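Local coordinates for protein B-agarase (PDB 4BQ2) that hydrolyses the beta-linkages of agarose as a family 50 glycoside hydrolase, acting as an exo-beta-agarase from a marine bacterium, at residues A[648-654]-A[693-699]; A[628-633]-A[682-687]. All coordinates share one frame; numbering follows the deposited sequence.

Interaction 1: residues A[648-654]-A[693-699]; sequences SIIGEFH and FVGAHWF
Trp-698 turns its edge to the face of Phe-653 in a T-shaped stack, the ring planes 86° apart and CE3 of Trp-698 3.7 Å from CE2 of Phe-653. One face of the indole carries the backbone of the loop that follows strand 648-652: His-654 CA sits over the six-membered ring, 3.9 Å from its centroid, in a CH-pi contact. At the other end Ser-648 CB lies over a face of the Phe-693 ring, while the CG1-CD1 branch of Ile-650 lies against that ring, CD1 3.6 Å from CE1. Phe-699 O meets the His-654 ring at its edge, in plane. Glu-652 and Phe-699 run side by side, carboxylate and ring planes 37° apart; the extended acid chain (CD anti to CA, chi2 178°) brings CD to 3.6 Å from CD2 of Phe-699.

The backbones behind these groups pair as parallel strands, and a beta bulge puts one extra residue into 693-696 opposite Ser-648 to Ile-650. Ile-650 is gripped twice: its N donates to Gly-695 O, and its O accepts from His-697 N at 2.9 Å. Such pairing is consistent with the (beta/alpha)8 barrel expected of this family.

A water joins Gly-651 O to His-697 ND1, while Ser-414 holds NE2. Near the C-terminal end of its strand, Glu-652 is salt-bridged to Arg-603 through OE2 and hydrogen-bonded to Tyr-629 and a glycerol through OE1, which suggests a pocket here.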
loop_
_atom_site.group_PDB
_atom_site.type_symbol
_atom_site.label_atom_id
_atom_site.label_comp_id
_atom_site.label_asym_id
_atom_site.label_seq_id
_atom_site.Cartn_x
_atom_site.Cartn_y
_atom_site.Cartn_z
ATOM N N SER A 648 -16.534 10.753 0.743
ATOM C CA SER A 648 -15.280 10.114 0.332
ATOM C C SER A 648 -14.854 9.125 1.414
ATOM O O SER A 648 -15.288 9.203 2.549
ATOM C CB SER A 648 -14.207 11.194 0.128
ATOM O OG SER A 648 -14.646 12.150 -0.859
ATOM N N ILE A 649 -13.999 8.177 1.063
ATOM C CA ILE A 649 -13.508 7.284 2.101
ATOM C C ILE A 649 -12.057 6.986 1.809
ATOM O O ILE A 649 -11.684 6.878 0.637
ATOM C CB ILE A 649 -14.388 6.002 2.226
ATOM C CG1 ILE A 649 -14.009 5.152 3.457
ATOM C CG2 ILE A 649 -14.402 5.160 0.934
ATOM C CD1 ILE A 649 -14.945 3.949 3.676
ATOM N N ILE A 650 -11.245 6.906 2.870
ATOM C CA ILE A 650 -9.862 6.369 2.770
ATOM C C ILE A 650 -9.901 4.831 2.868
ATOM O O ILE A 650 -10.334 4.283 3.879
ATOM C CB ILE A 650 -8.969 6.913 3.905
ATOM C CG1 ILE A 650 -8.784 8.441 3.762
ATOM C CG2 ILE A 650 -7.609 6.165 3.950
ATOM C CD1 ILE A 650 -8.033 8.912 2.508
ATOM N N GLY A 651 -9.493 4.140 1.807
ATOM C CA GLY A 651 -9.593 2.664 1.786
ATOM C C GLY A 651 -8.424 2.013 2.496
ATOM O O GLY A 651 -8.537 0.857 2.966
ATOM N N GLU A 652 -7.310 2.756 2.561
ATOM C CA GLU A 652 -6.015 2.280 3.122
ATOM C C GLU A 652 -5.162 3.429 3.634
ATOM O O GLU A 652 -5.040 4.459 2.965
ATOM C CB GLU A 652 -5.199 1.552 2.046
ATOM C CG GLU A 652 -5.931 0.363 1.468
ATOM C CD GLU A 652 -5.185 -0.354 0.369
ATOM O OE1 GLU A 652 -3.963 -0.108 0.146
ATOM O OE2 GLU A 652 -5.845 -1.174 -0.270
ATOM N N PHE A 653 -4.581 3.221 4.816
ATOM C CA PHE A 653 -3.403 3.952 5.298
ATOM C C PHE A 653 -2.727 3.014 6.291
ATOM O O PHE A 653 -3.317 2.001 6.716
ATOM C CB PHE A 653 -3.754 5.287 5.976
ATOM C CG PHE A 653 -4.418 5.159 7.344
ATOM C CD1 PHE A 653 -5.751 4.759 7.454
ATOM C CD2 PHE A 653 -3.721 5.513 8.515
ATOM C CE1 PHE A 653 -6.368 4.665 8.714
ATOM C CE2 PHE A 653 -4.334 5.439 9.772
ATOM C CZ PHE A 653 -5.653 5.003 9.874
ATOM N N HIS A 654 -1.505 3.354 6.657
ATOM C CA HIS A 654 -0.803 2.634 7.724
ATOM C C HIS A 654 0.442 3.363 8.201
ATOM O O HIS A 654 0.897 4.278 7.526
ATOM C CB HIS A 654 -0.530 1.141 7.417
ATOM C CG HIS A 654 0.390 0.846 6.252
ATOM N ND1 HIS A 654 1.585 1.515 5.998
ATOM C CD2 HIS A 654 0.309 -0.122 5.317
ATOM C CE1 HIS A 654 2.168 0.994 4.932
ATOM N NE2 HIS A 654 1.408 0.007 4.491
ATOM N N PHE A 693 -14.870 13.418 4.228
ATOM C CA PHE A 693 -14.632 11.988 4.506
ATOM C C PHE A 693 -15.642 11.396 5.431
ATOM O O PHE A 693 -15.944 11.979 6.463
ATOM C CB PHE A 693 -13.186 11.749 5.008
ATOM C CG PHE A 693 -12.211 11.780 3.887
ATOM C CD1 PHE A 693 -11.988 10.638 3.121
ATOM C CD2 PHE A 693 -11.567 12.958 3.543
ATOM C CE1 PHE A 693 -11.113 10.653 2.042
ATOM C CE2 PHE A 693 -10.675 12.981 2.470
ATOM C CZ PHE A 693 -10.452 11.832 1.714
ATOM N N VAL A 694 -16.193 10.260 5.024
ATOM C CA VAL A 694 -17.081 9.483 5.888
ATOM C C VAL A 694 -16.464 8.279 6.598
ATOM O O VAL A 694 -17.172 7.531 7.291
ATOM C CB VAL A 694 -18.365 9.047 5.163
ATOM C CG1 VAL A 694 -19.013 10.284 4.500
ATOM C CG2 VAL A 694 -18.070 7.933 4.133
ATOM N N GLY A 695 -15.157 8.112 6.451
ATOM C CA GLY A 695 -14.443 7.037 7.154
ATOM C C GLY A 695 -13.025 6.822 6.636
ATOM O O GLY A 695 -12.595 7.436 5.663
ATOM N N ALA A 696 -12.320 5.901 7.276
ATOM C CA ALA A 696 -10.936 5.555 6.901
ATOM C C ALA A 696 -10.628 4.156 7.423
ATOM O O ALA A 696 -10.847 3.876 8.604
ATOM C CB ALA A 696 -9.966 6.545 7.534
ATOM N N HIS A 697 -10.109 3.308 6.549
ATOM C CA HIS A 697 -9.706 1.948 6.909
ATOM C C HIS A 697 -8.170 1.839 6.863
ATOM O O HIS A 697 -7.498 2.374 5.976
ATOM C CB HIS A 697 -10.331 0.909 5.959
ATOM C CG HIS A 697 -11.811 0.734 6.134
ATOM N ND1 HIS A 697 -12.690 0.678 5.068
ATOM C CD2 HIS A 697 -12.569 0.600 7.256
ATOM C CE1 HIS A 697 -13.920 0.502 5.526
ATOM N NE2 HIS A 697 -13.874 0.465 6.852
ATOM N N TRP A 698 -7.647 1.161 7.872
ATOM C CA TRP A 698 -6.216 0.855 8.019
ATOM C C TRP A 698 -5.865 -0.439 7.336
ATOM O O TRP A 698 -6.600 -1.462 7.460
ATOM C CB TRP A 698 -5.960 0.742 9.535
ATOM C CG TRP A 698 -4.680 0.068 9.939
ATOM C CD1 TRP A 698 -4.387 -1.279 9.890
ATOM C CD2 TRP A 698 -3.534 0.715 10.443
ATOM N NE1 TRP A 698 -3.101 -1.505 10.362
ATOM C CE2 TRP A 698 -2.554 -0.290 10.698
ATOM C CE3 TRP A 698 -3.221 2.060 10.709
ATOM C CZ2 TRP A 698 -1.300 0.017 11.225
ATOM C CZ3 TRP A 698 -1.975 2.359 11.210
ATOM C CH2 TRP A 698 -1.041 1.341 11.497
ATOM N N PHE A 699 -4.755 -0.418 6.597
ATOM C CA PHE A 699 -4.247 -1.610 5.934
ATOM C C PHE A 699 -3.018 -2.073 6.723
ATOM O O PHE A 699 -1.989 -1.385 6.684
ATOM C CB PHE A 699 -3.837 -1.254 4.489
ATOM C CG PHE A 699 -3.483 -2.453 3.632
ATOM C CD1 PHE A 699 -2.229 -3.060 3.744
ATOM C CD2 PHE A 699 -4.400 -2.968 2.705
ATOM C CE1 PHE A 699 -1.897 -4.154 2.940
ATOM C CE2 PHE A 699 -4.084 -4.082 1.903
ATOM C CZ PHE A 699 -2.828 -4.687 2.034
HETATM O O HOH W 1 -11.342 -0.118 2.811
#

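Interaction 2: residues A[628-633]-A[682-687]; sequences SYKEGL and DYMQSV
Tyr-683 reaches from its helix edge-first into the bend of loop 628-633. With CG anti to the backbone N (chi1 -168°), the ring extends far enough for its hydroxyl to donate to Ser-628 O, at 2.7 Å from OH and on a lone pair in the carbonyl plane. A second carbonyl, Lys-630 O, lies at the ring's edge, in plane, 3.2 Å from CD2. One hydrogen bond thus fixes the hydroxyl and a second carbonyl packs against the ring edge, while Gly-632 CA comes to 3.6 Å from CD2 at a slant.

Leu-633 straddles the helix surface with its two branches. CD2 is directed to the phenol end of Tyr-683, 4.2 Å from CZ, and CD1 meets CG2 of Val-687 one turn further on. Between these two contacts Ser-686 OG accepts the backbone N-H of Leu-633 at 2.8 Å, with an N-H...O angle of 153°. The helix therefore takes hold of the loop by one hydroxyl that donates and another that accepts.

Ile-650 of strand 648-652 packs against Ser-628, Leu-633 and Tyr-683, and Phe-653 stacks on the tyrosine ring. Phe-693 of strand 693-699 touches Leu-633 and Val-687, and Trp-638 of helix 635-638 touches Ser-628 and Leu-633, so loop and helix 673-688 both pack against these two strands.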
loop_
_atom_site.group_PDB
_atom_site.type_symbol
_atom_site.label_atom_id
_atom_site.label_comp_id
_atom_site.label_asym_id
_atom_site.label_seq_id
_atom_site.Cartn_x
_atom_site.Cartn_y
_atom_site.Cartn_z
ATOM N N SER A 628 -4.417 6.414 0.758
ATOM C CA SER A 628 -3.476 7.518 0.927
ATOM C C SER A 628 -2.506 7.211 2.060
ATOM O O SER A 628 -2.820 7.383 3.262
ATOM C CB SER A 628 -4.206 8.870 1.145
ATOM O OG SER A 628 -3.272 9.970 1.167
ATOM N N TYR A 629 -1.336 6.714 1.674
ATOM C CA TYR A 629 -0.319 6.385 2.640
ATOM C C TYR A 629 0.578 7.599 2.854
ATOM O O TYR A 629 1.612 7.744 2.214
ATOM C CB TYR A 629 0.486 5.200 2.133
ATOM C CG TYR A 629 -0.291 3.879 2.083
ATOM C CD1 TYR A 629 -0.428 3.097 3.228
ATOM C CD2 TYR A 629 -0.787 3.391 0.892
ATOM C CE1 TYR A 629 -1.102 1.879 3.188
ATOM C CE2 TYR A 629 -1.478 2.176 0.842
ATOM C CZ TYR A 629 -1.609 1.420 1.999
ATOM O OH TYR A 629 -2.263 0.181 1.959
ATOM N N LYS A 630 0.180 8.428 3.801
ATOM C CA LYS A 630 0.858 9.674 4.132
ATOM C C LYS A 630 0.666 9.807 5.640
ATOM O O LYS A 630 0.025 8.950 6.266
ATOM C CB LYS A 630 0.161 10.875 3.424
ATOM C CG LYS A 630 0.017 10.759 1.912
ATOM C CD LYS A 630 1.370 10.814 1.178
ATOM C CE LYS A 630 1.134 10.518 -0.294
ATOM N NZ LYS A 630 2.300 9.921 -0.994
ATOM N N GLU A 631 1.226 10.850 6.229
ATOM C CA GLU A 631 1.001 11.155 7.653
ATOM C C GLU A 631 -0.365 11.765 7.994
ATOM O O GLU A 631 -0.796 11.783 9.155
ATOM C CB GLU A 631 2.178 11.991 8.192
ATOM C CG GLU A 631 3.446 11.099 8.198
ATOM C CD GLU A 631 4.733 11.794 8.679
ATOM O OE1 GLU A 631 4.653 12.763 9.467
ATOM O OE2 GLU A 631 5.838 11.312 8.306
ATOM N N GLY A 632 -1.037 12.255 6.966
ATOM C CA GLY A 632 -2.421 12.692 7.095
ATOM C C GLY A 632 -2.898 13.224 5.771
ATOM O O GLY A 632 -2.359 12.874 4.691
ATOM N N LEU A 633 -3.934 14.047 5.852
ATOM C CA LEU A 633 -4.579 14.607 4.682
ATOM C C LEU A 633 -4.285 16.108 4.618
ATOM O O LEU A 633 -5.023 16.906 5.199
ATOM C CB LEU A 633 -6.096 14.328 4.732
ATOM C CG LEU A 633 -6.565 12.884 4.889
ATOM C CD1 LEU A 633 -8.101 12.882 4.693
ATOM C CD2 LEU A 633 -5.876 11.899 3.921
ATOM N N ASP A 682 -2.801 11.109 14.703
ATOM C CA ASP A 682 -2.656 12.289 13.845
ATOM C C ASP A 682 -3.324 12.096 12.501
ATOM O O ASP A 682 -4.024 12.999 12.013
ATOM C CB ASP A 682 -1.188 12.633 13.561
ATOM C CG ASP A 682 -0.432 13.196 14.781
ATOM O OD1 ASP A 682 -1.008 13.606 15.814
ATOM O OD2 ASP A 682 0.802 13.205 14.685
ATOM N N TYR A 683 -3.092 10.933 11.886
ATOM C CA TYR A 683 -3.744 10.641 10.641
ATOM C C TYR A 683 -5.267 10.692 10.768
ATOM O O TYR A 683 -5.943 11.350 9.971
ATOM C CB TYR A 683 -3.339 9.253 10.109
ATOM C CG TYR A 683 -3.768 9.009 8.690
ATOM C CD1 TYR A 683 -5.105 8.634 8.373
ATOM C CD2 TYR A 683 -2.858 9.115 7.653
ATOM C CE1 TYR A 683 -5.495 8.415 7.045
ATOM C CE2 TYR A 683 -3.236 8.876 6.351
ATOM C CZ TYR A 683 -4.570 8.543 6.048
ATOM O OH TYR A 683 -4.943 8.283 4.728
ATOM N N MET A 684 -5.814 9.928 11.713
ATOM C CA MET A 684 -7.263 9.915 11.910
ATOM C C MET A 684 -7.858 11.288 12.267
ATOM O O MET A 684 -8.976 11.610 11.833
ATOM C CB MET A 684 -7.654 8.860 12.945
ATOM C CG MET A 684 -7.537 7.422 12.420
ATOM S SD MET A 684 -8.437 7.063 10.891
ATOM C CE MET A 684 -10.127 7.380 11.428
ATOM N N GLN A 685 -7.127 12.106 13.027
ATOM C CA GLN A 685 -7.585 13.482 13.300
ATOM C C GLN A 685 -7.775 14.239 12.015
ATOM O O GLN A 685 -8.732 15.013 11.872
ATOM C CB GLN A 685 -6.622 14.289 14.195
ATOM C CG GLN A 685 -7.233 15.603 14.733
ATOM C CD GLN A 685 -8.454 15.337 15.601
ATOM O OE1 GLN A 685 -8.422 14.459 16.445
ATOM N NE2 GLN A 685 -9.547 16.035 15.351
ATOM N N SER A 686 -6.839 14.041 11.087
ATOM C CA SER A 686 -6.887 14.681 9.788
ATOM C C SER A 686 -8.139 14.249 8.989
ATOM O O SER A 686 -8.777 15.071 8.289
ATOM C CB SER A 686 -5.605 14.313 9.015
ATOM O OG SER A 686 -5.451 15.131 7.892
ATOM N N VAL A 687 -8.458 12.954 9.041
ATOM C CA VAL A 687 -9.681 12.464 8.398
ATOM C C VAL A 687 -10.928 13.047 9.057
ATOM O O VAL A 687 -11.838 13.539 8.368
ATOM C CB VAL A 687 -9.753 10.924 8.379
ATOM C CG1 VAL A 687 -10.978 10.472 7.591
ATOM C CG2 VAL A 687 -8.476 10.354 7.743
#

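From the N terminus, strand 624-627 runs out into loop 628-633, and strand 648-652, helix 673-688 and strand 693-699 follow. Interaction 2 closes the loop from 628-633 to the helix, with 48 residues between its segments; interaction 1 closes the one from 648-654 to 693-699, with 38. The two cross rather than nest, since 648-654 lies inside the first closure and 682-687 inside the second. Interaction 1 joins neighbouring parallel strands of the sheet, and interaction 2 fixes the helix that connects them to the loop that follows strand 624-627, next to 648-652. They touch: Tyr-629 OH is 2.5 Å from Glu-652 OE1, a probable hydrogen bond, and Ser-628 N probably bonds Glu-652 O.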